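Local coordinates for CYTH domain-containing protein (Pyrococcus horikoshii, PDB 2DC4), which is of unknown function but belongs to the CYTH family, whose members typically act on triphosphate-bearing substrates with the help of divalent metal ions, at residues I3-K15 and L114-V128. Sequence-based numbering, arbitrary orientation.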
ATOM      1  N   ILE A   3       1.682  15.588 -16.952  1.00 28.76           N
ATOM      2  CA  ILE A   3       2.476  16.410 -17.860  1.00 26.68           C
ATOM      3  C   ILE A   3       3.240  17.435 -17.032  1.00 25.28           C
ATOM      4  O   ILE A   3       2.648  18.219 -16.286  1.00 22.00           O
ATOM      5  CB  ILE A   3       1.588  17.145 -18.887  1.00 27.96           C
ATOM      6  CG1 ILE A   3       0.853  16.126 -19.762  1.00 30.65           C
ATOM      7  CG2 ILE A   3       2.443  18.058 -19.756  1.00 28.76           C
ATOM      8  CD1 ILE A   3       1.773  15.216 -20.574  1.00 32.50           C
ATOM      9  N   GLU A   4       4.560  17.429 -17.160  1.00 23.71           N
ATOM     10  CA  GLU A   4       5.363  18.359 -16.390  1.00 25.52           C
ATOM     11  C   GLU A   4       6.759  18.575 -16.949  1.00 23.43           C
ATOM     12  O   GLU A   4       7.335  17.690 -17.577  1.00 26.14           O
ATOM     13  CB  GLU A   4       5.471  17.865 -14.949  1.00 29.53           C
ATOM     14  CG  GLU A   4       5.906  16.417 -14.826  1.00 35.51           C
ATOM     15  CD  GLU A   4       6.142  16.001 -13.388  1.00 39.47           C
ATOM     16  OE1 GLU A   4       5.281  16.299 -12.535  1.00 43.49           O
ATOM     17  OE2 GLU A   4       7.184  15.369 -13.114  1.00 42.02           O
ATOM     18  N   VAL A   5       7.286  19.773 -16.725  1.00 21.06           N
ATOM     19  CA  VAL A   5       8.628  20.117 -17.161  1.00 19.39           C
ATOM     20  C   VAL A   5       9.379  20.586 -15.921  1.00 18.75           C
ATOM     21  O   VAL A   5       8.852  21.359 -15.120  1.00 17.32           O
ATOM     22  CB  VAL A   5       8.617  21.243 -18.208  1.00 19.85           C
ATOM     23  CG1 VAL A   5      10.035  21.531 -18.676  1.00 19.62           C
ATOM     24  CG2 VAL A   5       7.744  20.831 -19.387  1.00 20.18           C
ATOM     25  N   LYS A   6      10.605  20.105 -15.770  1.00 16.92           N
ATOM     26  CA  LYS A   6      11.441  20.439 -14.624  1.00 18.46           C
ATOM     27  C   LYS A   6      12.517  21.434 -15.037  1.00 18.27           C
ATOM     28  O   LYS A   6      13.090  21.315 -16.120  1.00 18.75           O
ATOM     29  CB  LYS A   6      12.103  19.167 -14.084  1.00 18.92           C
ATOM     30  CG  LYS A   6      12.930  19.370 -12.817  1.00 21.99           C
ATOM     31  CD  LYS A   6      13.659  18.088 -12.415  1.00 23.44           C
ATOM     32  CE  LYS A   6      12.689  16.948 -12.155  1.00 28.64           C
ATOM     33  NZ  LYS A   6      13.409  15.697 -11.777  1.00 33.05           N
ATOM     34  N   PHE A   7      12.790  22.402 -14.167  1.00 16.81           N
ATOM     35  CA  PHE A   7      13.805  23.420 -14.433  1.00 18.31           C
ATOM     36  C   PHE A   7      14.790  23.555 -13.279  1.00 19.14           C
ATOM     37  O   PHE A   7      14.409  23.480 -12.109  1.00 17.15           O
ATOM     38  CB  PHE A   7      13.160  24.794 -14.662  1.00 16.32           C
ATOM     39  CG  PHE A   7      12.176  24.830 -15.796  1.00 18.82           C
ATOM     40  CD1 PHE A   7      10.864  24.403 -15.613  1.00 18.42           C
ATOM     41  CD2 PHE A   7      12.558  25.302 -17.046  1.00 17.48           C
ATOM     42  CE1 PHE A   7       9.944  24.448 -16.658  1.00 19.28           C
ATOM     43  CE2 PHE A   7      11.644  25.354 -18.100  1.00 17.56           C
ATOM     44  CZ  PHE A   7      10.334  24.926 -17.905  1.00 18.80           C
ATOM     45  N   ARG A   8      16.062  23.764 -13.610  1.00 19.75           N
ATOM     46  CA  ARG A   8      17.077  23.963 -12.582  1.00 22.94           C
ATOM     47  C   ARG A   8      16.949  25.460 -12.320  1.00 22.01           C
ATOM     48  O   ARG A   8      17.002  26.264 -13.254  1.00 25.44           O
ATOM     49  CB  ARG A   8      18.464  23.612 -13.131  1.00 24.93           C
ATOM     50  CG  ARG A   8      19.398  22.973 -12.123  1.00 29.41           C
ATOM     51  CD  ARG A   8      20.460  22.140 -12.836  1.00 31.34           C
ATOM     52  NE  ARG A   8      20.979  21.088 -11.970  1.00 33.77           N
ATOM     53  CZ  ARG A   8      21.298  19.871 -12.391  1.00 34.05           C
ATOM     54  NH1 ARG A   8      21.155  19.553 -13.665  1.00 39.16           N
ATOM     55  NH2 ARG A   8      21.740  18.964 -11.538  1.00 36.97           N
ATOM     56  N   VAL A   9      16.768  25.845 -11.064  1.00 19.83           N
ATOM     57  CA  VAL A   9      16.557  27.253 -10.758  1.00 19.65           C
ATOM     58  C   VAL A   9      17.252  27.770  -9.512  1.00 21.99           C
ATOM     59  O   VAL A   9      17.820  27.005  -8.734  1.00 23.81           O
ATOM     60  CB  VAL A   9      15.064  27.534 -10.528  1.00 20.74           C
ATOM     61  CG1 VAL A   9      14.246  27.097 -11.723  1.00 19.47           C
ATOM     62  CG2 VAL A   9      14.607  26.810  -9.262  1.00 20.32           C
ATOM     63  N   ASN A  10      17.199  29.088  -9.343  1.00 23.57           N
ATOM     64  CA  ASN A  10      17.726  29.709  -8.140  1.00 25.44           C
ATOM     65  C   ASN A  10      16.472  29.855  -7.282  1.00 25.72           C
ATOM     66  O   ASN A  10      15.544  30.592  -7.634  1.00 24.15           O
ATOM     67  CB  ASN A  10      18.331  31.085  -8.412  1.00 28.06           C
ATOM     68  CG  ASN A  10      18.763  31.783  -7.130  1.00 29.00           C
ATOM     69  OD1 ASN A  10      17.928  32.265  -6.364  1.00 32.03           O
ATOM     70  ND2 ASN A  10      20.070  31.821  -6.882  1.00 30.15           N
ATOM     71  N   PHE A  11      16.442  29.127  -6.174  1.00 26.03           N
ATOM     72  CA  PHE A  11      15.295  29.120  -5.274  1.00 26.01           C
ATOM     73  C   PHE A  11      14.681  30.471  -4.934  1.00 25.20           C
ATOM     74  O   PHE A  11      13.496  30.702  -5.172  1.00 25.42           O
ATOM     75  CB  PHE A  11      15.657  28.421  -3.965  1.00 25.07           C
ATOM     76  CG  PHE A  11      14.498  28.291  -3.026  1.00 25.06           C
ATOM     77  CD1 PHE A  11      13.547  27.295  -3.214  1.00 25.10           C
ATOM     78  CD2 PHE A  11      14.320  29.203  -1.992  1.00 25.22           C
ATOM     79  CE1 PHE A  11      12.432  27.211  -2.387  1.00 24.70           C
ATOM     80  CE2 PHE A  11      13.213  29.130  -1.162  1.00 25.88           C
ATOM     81  CZ  PHE A  11      12.264  28.130  -1.361  1.00 24.15           C
ATOM     82  N   GLU A  12      15.480  31.358  -4.355  1.00 25.97           N
ATOM     83  CA  GLU A  12      14.983  32.663  -3.951  1.00 27.44           C
ATOM     84  C   GLU A  12      14.408  33.497  -5.092  1.00 27.07           C
ATOM     85  O   GLU A  12      13.342  34.092  -4.953  1.00 26.32           O
ATOM     86  CB  GLU A  12      16.091  33.449  -3.238  1.00 30.35           C
ATOM     87  CG  GLU A  12      16.514  32.861  -1.890  1.00 34.85           C
ATOM     88  CD  GLU A  12      17.442  31.660  -2.014  1.00 37.75           C
ATOM     89  OE1 GLU A  12      17.759  31.048  -0.966  1.00 39.01           O
ATOM     90  OE2 GLU A  12      17.861  31.328  -3.148  1.00 37.88           O
ATOM     91  N   ASP A  13      15.108  33.533  -6.220  1.00 27.62           N
ATOM     92  CA  ASP A  13      14.654  34.315  -7.363  1.00 28.99           C
ATOM     93  C   ASP A  13      13.332  33.816  -7.941  1.00 26.75           C
ATOM     94  O   ASP A  13      12.406  34.597  -8.158  1.00 25.08           O
ATOM     95  CB  ASP A  13      15.721  34.313  -8.465  1.00 32.95           C
ATOM     96  CG  ASP A  13      17.062  34.845  -7.984  1.00 37.33           C
ATOM     97  OD1 ASP A  13      17.085  35.909  -7.328  1.00 39.45           O
ATOM     98  OD2 ASP A  13      18.098  34.204  -8.268  1.00 40.56           O
ATOM     99  N   ILE A  14      13.237  32.512  -8.179  1.00 23.58           N
ATOM    100  CA  ILE A  14      12.022  31.955  -8.760  1.00 23.98           C
ATOM    101  C   ILE A  14      10.826  31.989  -7.806  1.00 23.21           C
ATOM    102  O   ILE A  14       9.685  32.143  -8.243  1.00 22.23           O
ATOM    103  CB  ILE A  14      12.264  30.518  -9.268  1.00 26.36           C
ATOM    104  CG1 ILE A  14      11.238  30.178 -10.351  1.00 28.11           C
ATOM    105  CG2 ILE A  14      12.191  29.524  -8.119  1.00 26.74           C
ATOM    106  CD1 ILE A  14      11.426  30.972 -11.636  1.00 29.50           C
ATOM    107  N   LYS A  15      11.084  31.851  -6.508  1.00 23.14           N
ATOM    108  CA  LYS A  15      10.010  31.897  -5.521  1.00 24.63           C
ATOM    109  C   LYS A  15       9.384  33.286  -5.618  1.00 25.15           C
ATOM    110  O   LYS A  15       8.162  33.434  -5.639  1.00 23.72           O
ATOM    111  CB  LYS A  15      10.566  31.661  -4.111  1.00 23.34           C
ATOM    112  CG  LYS A  15       9.523  31.714  -2.997  1.00 25.02           C
ATOM    113  CD  LYS A  15      10.134  31.309  -1.661  1.00 27.21           C
ATOM    114  CE  LYS A  15       9.109  31.327  -0.533  1.00 29.47           C
ATOM    115  NZ  LYS A  15       8.594  32.695  -0.235  1.00 32.70           N
ATOM    116  N   LEU A 114       8.190  23.889  -6.180  1.00 16.80           N
ATOM    117  CA  LEU A 114       9.547  24.413  -6.026  1.00 17.61           C
ATOM    118  C   LEU A 114      10.236  23.518  -5.019  1.00 17.29           C
ATOM    119  O   LEU A 114       9.902  23.531  -3.833  1.00 17.16           O
ATOM    120  CB  LEU A 114       9.495  25.861  -5.531  1.00 19.02           C
ATOM    121  CG  LEU A 114      10.829  26.593  -5.383  1.00 20.16           C
ATOM    122  CD1 LEU A 114      11.650  26.434  -6.662  1.00 19.53           C
ATOM    123  CD2 LEU A 114      10.564  28.064  -5.088  1.00 21.34           C
ATOM    124  N   ASN A 115      11.208  22.751  -5.500  1.00 17.55           N
ATOM    125  CA  ASN A 115      11.906  21.787  -4.666  1.00 18.11           C
ATOM    126  C   ASN A 115      13.343  22.081  -4.290  1.00 19.29           C
ATOM    127  O   ASN A 115      14.164  22.395  -5.151  1.00 21.19           O
ATOM    128  CB  ASN A 115      11.895  20.427  -5.354  1.00 18.66           C
ATOM    129  CG  ASN A 115      10.505  19.966  -5.699  1.00 21.34           C
ATOM    130  OD1 ASN A 115       9.664  19.801  -4.820  1.00 26.59           O
ATOM    131  ND2 ASN A 115      10.251  19.757  -6.987  1.00 20.45           N
ATOM    132  N   ARG A 116      13.644  21.957  -3.000  1.00 17.86           N
ATOM    133  CA  ARG A 116      15.015  22.115  -2.528  1.00 17.75           C
ATOM    134  C   ARG A 116      15.371  20.666  -2.212  1.00 17.55           C
ATOM    135  O   ARG A 116      14.985  20.130  -1.174  1.00 18.55           O
ATOM    136  CB  ARG A 116      15.065  22.998  -1.280  1.00 17.44           C
ATOM    137  CG  ARG A 116      14.390  24.340  -1.491  1.00 20.73           C
ATOM    138  CD  ARG A 116      15.038  25.447  -0.690  1.00 24.12           C
ATOM    139  NE  ARG A 116      16.295  25.877  -1.291  1.00 25.84           N
ATOM    140  CZ  ARG A 116      17.045  26.868  -0.821  1.00 27.76           C
ATOM    141  NH1 ARG A 116      16.665  27.528   0.264  1.00 29.14           N
ATOM    142  NH2 ARG A 116      18.160  27.213  -1.452  1.00 28.31           N
ATOM    143  N   VAL A 117      16.091  20.039  -3.135  1.00 17.08           N
ATOM    144  CA  VAL A 117      16.436  18.608  -3.047  1.00 17.47           C
ATOM    145  C   VAL A 117      17.822  18.359  -2.446  1.00 20.10           C
ATOM    146  O   VAL A 117      18.854  18.793  -2.956  1.00 22.05           O
ATOM    147  CB  VAL A 117      16.399  17.994  -4.448  1.00 18.72           C
ATOM    148  CG1 VAL A 117      16.591  16.481  -4.334  1.00 20.06           C
ATOM    149  CG2 VAL A 117      15.077  18.280  -5.120  1.00 17.07           C
ATOM    150  N   GLU A 118      17.822  17.639  -1.295  1.00 19.49           N
ATOM    151  CA  GLU A 118      19.082  17.259  -0.661  1.00 21.85           C
ATOM    152  C   GLU A 118      20.016  16.523  -1.651  1.00 22.68           C
ATOM    153  O   GLU A 118      19.609  15.638  -2.397  1.00 21.93           O
ATOM    154  CB  GLU A 118      18.772  16.385   0.577  1.00 22.47           C
ATOM    155  CG  GLU A 118      18.249  17.207   1.772  1.00 26.98           C
ATOM    156  CD  GLU A 118      18.218  16.371   3.047  1.00 31.24           C
ATOM    157  OE1 GLU A 118      17.362  16.623   3.889  1.00 33.49           O
ATOM    158  OE2 GLU A 118      19.108  15.538   3.242  1.00 33.11           O
ATOM    159  N   LYS A 119      21.294  16.989  -1.700  1.00 23.06           N
ATOM    160  CA  LYS A 119      22.313  16.351  -2.553  1.00 26.08           C
ATOM    161  C   LYS A 119      22.017  16.459  -4.057  1.00 24.44           C
ATOM    162  O   LYS A 119      22.545  15.712  -4.867  1.00 26.54           O
ATOM    163  CB  LYS A 119      22.414  14.873  -2.162  1.00 27.75           C
ATOM    164  CG  LYS A 119      22.862  14.684  -0.711  1.00 31.15           C
ATOM    165  CD  LYS A 119      23.013  13.220  -0.309  1.00 33.61           C
ATOM    166  CE  LYS A 119      23.382  13.066   1.166  1.00 35.05           C
ATOM    167  NZ  LYS A 119      23.438  11.641   1.510  1.00 37.77           N
ATOM    168  N   ALA A 120      21.194  17.422  -4.461  1.00 24.07           N
ATOM    169  CA  ALA A 120      20.905  17.603  -5.882  1.00 22.95           C
ATOM    170  C   ALA A 120      20.828  19.076  -6.274  1.00 22.64           C
ATOM    171  O   ALA A 120      21.404  19.481  -7.282  1.00 25.56           O
ATOM    172  CB  ALA A 120      19.610  16.894  -6.253  1.00 24.32           C
ATOM    173  N   GLY A 121      20.120  19.873  -5.478  1.00 20.90           N
ATOM    174  CA  GLY A 121      19.993  21.289  -5.776  1.00 21.12           C
ATOM    175  C   GLY A 121      18.550  21.761  -5.773  1.00 21.66           C
ATOM    176  O   GLY A 121      17.673  21.070  -5.256  1.00 19.98           O
ATOM    177  N   ASP A 122      18.298  22.928  -6.360  1.00 20.85           N
ATOM    178  CA  ASP A 122      16.942  23.472  -6.398  1.00 20.97           C
ATOM    179  C   ASP A 122      16.317  23.344  -7.781  1.00 20.95           C
ATOM    180  O   ASP A 122      16.928  23.684  -8.794  1.00 19.14           O
ATOM    181  CB  ASP A 122      16.951  24.933  -5.947  1.00 22.74           C
ATOM    182  CG  ASP A 122      17.524  25.103  -4.551  1.00 25.41           C
ATOM    183  OD1 ASP A 122      17.163  24.305  -3.663  1.00 23.93           O
ATOM    184  OD2 ASP A 122      18.328  26.034  -4.336  1.00 25.81           O
ATOM    185  N   PHE A 123      15.082  22.854  -7.815  1.00 17.79           N
ATOM    186  CA  PHE A 123      14.386  22.649  -9.074  1.00 17.45           C
ATOM    187  C   PHE A 123      12.947  23.103  -8.977  1.00 18.60           C
ATOM    188  O   PHE A 123      12.361  23.126  -7.895  1.00 19.83           O
ATOM    189  CB  PHE A 123      14.396  21.166  -9.457  1.00 17.57           C
ATOM    190  CG  PHE A 123      15.772  20.570  -9.557  1.00 17.37           C
ATOM    191  CD1 PHE A 123      16.458  20.169  -8.417  1.00 17.57           C
ATOM    192  CD2 PHE A 123      16.385  20.428 -10.796  1.00 19.62           C
ATOM    193  CE1 PHE A 123      17.741  19.633  -8.513  1.00 17.86           C
ATOM    194  CE2 PHE A 123      17.663  19.897 -10.903  1.00 17.58           C
ATOM    195  CZ  PHE A 123      18.342  19.499  -9.765  1.00 16.56           C
ATOM    196  N   LEU A 124      12.385  23.469 -10.122  1.00 16.41           N
ATOM    197  CA  LEU A 124      10.990  23.879 -10.177  1.00 17.55           C
ATOM    198  C   LEU A 124      10.308  22.964 -11.169  1.00 16.68           C
ATOM    199  O   LEU A 124      10.753  22.839 -12.308  1.00 16.25           O
ATOM    200  CB  LEU A 124      10.835  25.325 -10.668  1.00 14.76           C
ATOM    201  CG  LEU A 124       9.379  25.696 -11.014  1.00 14.36           C
ATOM    202  CD1 LEU A 124       8.555  25.793  -9.738  1.00 16.00           C
ATOM    203  CD2 LEU A 124       9.329  27.018 -11.777  1.00 16.57           C
ATOM    204  N   ASP A 125       9.246  22.296 -10.734  1.00 15.95           N
ATOM    205  CA  ASP A 125       8.492  21.449 -11.634  1.00 17.30           C
ATOM    206  C   ASP A 125       7.224  22.231 -11.946  1.00 15.86           C
ATOM    207  O   ASP A 125       6.556  22.722 -11.036  1.00 16.57           O
ATOM    208  CB  ASP A 125       8.108  20.122 -10.968  1.00 20.58           C
ATOM    209  CG  ASP A 125       9.244  19.122 -10.962  1.00 28.30           C
ATOM    210  OD1 ASP A 125       9.779  18.828 -12.052  1.00 32.43           O
ATOM    211  OD2 ASP A 125       9.597  18.617  -9.877  1.00 32.06           O
ATOM    212  N   ILE A 126       6.918  22.385 -13.227  1.00 15.69           N
ATOM    213  CA  ILE A 126       5.697  23.074 -13.618  1.00 16.49           C
ATOM    214  C   ILE A 126       4.814  21.973 -14.183  1.00 16.45           C
ATOM    215  O   ILE A 126       5.150  21.336 -15.187  1.00 15.15           O
ATOM    216  CB  ILE A 126       5.943  24.156 -14.690  1.00 16.02           C
ATOM    217  CG1 ILE A 126       6.963  25.180 -14.177  1.00 15.01           C
ATOM    218  CG2 ILE A 126       4.618  24.851 -15.031  1.00 16.87           C
ATOM    219  CD1 ILE A 126       7.199  26.349 -15.143  1.00 15.28           C
ATOM    220  N   GLU A 127       3.685  21.748 -13.521  1.00 18.07           N
ATOM    221  CA  GLU A 127       2.754  20.686 -13.880  1.00 20.74           C
ATOM    222  C   GLU A 127       1.414  21.250 -14.356  1.00 19.62           C
ATOM    223  O   GLU A 127       0.920  22.252 -13.855  1.00 20.47           O
ATOM    224  CB  GLU A 127       2.541  19.802 -12.650  1.00 24.06           C
ATOM    225  CG  GLU A 127       3.684  18.807 -12.443  1.00 32.68           C
ATOM    226  CD  GLU A 127       3.376  17.932 -11.248  1.00 37.44           C
ATOM    227  OE1 GLU A 127       2.237  17.511 -11.108  1.00 39.53           O
ATOM    228  OE2 GLU A 127       4.286  17.678 -10.461  1.00 42.07           O
ATOM    229  N   VAL A 128       0.796  20.587 -15.322  1.00 20.51           N
ATOM    230  CA  VAL A 128      -0.503  21.034 -15.804  1.00 23.11           C
ATOM    231  C   VAL A 128      -1.435  19.845 -15.947  1.00 23.71           C
ATOM    232  O   VAL A 128      -0.992  18.721 -16.181  1.00 21.82           O
ATOM    233  CB  VAL A 128      -0.378  21.753 -17.173  1.00 22.24           C
ATOM    234  CG1 VAL A 128       0.119  20.785 -18.222  1.00 23.84           C
ATOM    235  CG2 VAL A 128      -1.721  22.345 -17.584  1.00 25.81           C
TER
HETATM  236  O   HOH W   1       0.105  16.609 -14.558  1.00 33.65           O
HETATM  237  O   HOH W   2      18.927  28.149  -5.499  1.00 31.15           O
HETATM  238  O   HOH W   3      19.204  29.395   0.682  1.00 41.94           O
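Phe-7 and Leu-124 exchange two backbone hydrogen bonds, each 2.8 Å from N to O, and Val-5 and Ile-126 form a second such pair with slightly longer bonds, satisfying both amides and both carbonyls of each pair. Beyond these pairs Val-9 N donates to Asp-122 O, 3.1 Å away and well above the plane of that carbonyl. At the other end water 1 bridges Ile-3 N and Val-128 O. Strands 2-8 and 121-128 are the two end strands in the order of the antiparallel sheet, and their pairing closes the eight-stranded barrel, the tunnel-like fold of CYTH proteins. One side of this seam carries Glu-4, Lys-6, Arg-8, Phe-123, Asp-125 and Glu-127; there Asp-125 OD2 is hydrogen-bonded to Tyr-159 OH and Lys-6 NZ to Lys-157 O, while Arg-8 NH1 forms a salt bridge with Glu-155 OE1.

Where the chain turns into helix 11-21, Arg-116 lays its guanidinium flat on Phe-11, planes 4° apart, with CD over the ring face 3.5 Å from the ring centroid. Bends at chi2 and chi3 (-148° and 76°) fold the arginine back over the ring and bring it side-on to Asp-122: NE reaches OD1 at 3.0 Å, almost straight, and NH2 reaches OD2. The same OD2 accepts from water 2, which in turn takes the N-H of Phe-11, whereas water 3 links Arg-116 NH1 to Glu-12 OE1. A leucine in place of Arg-116 would probably leave the Asp-122 carboxylate without its cationic mate and Phe-11 without its flat cover. Beside that ring, Leu-114 CD2 lies 3.4 Å from Phe-11 CE1, and its CD1 presses on Ile-14 CG2.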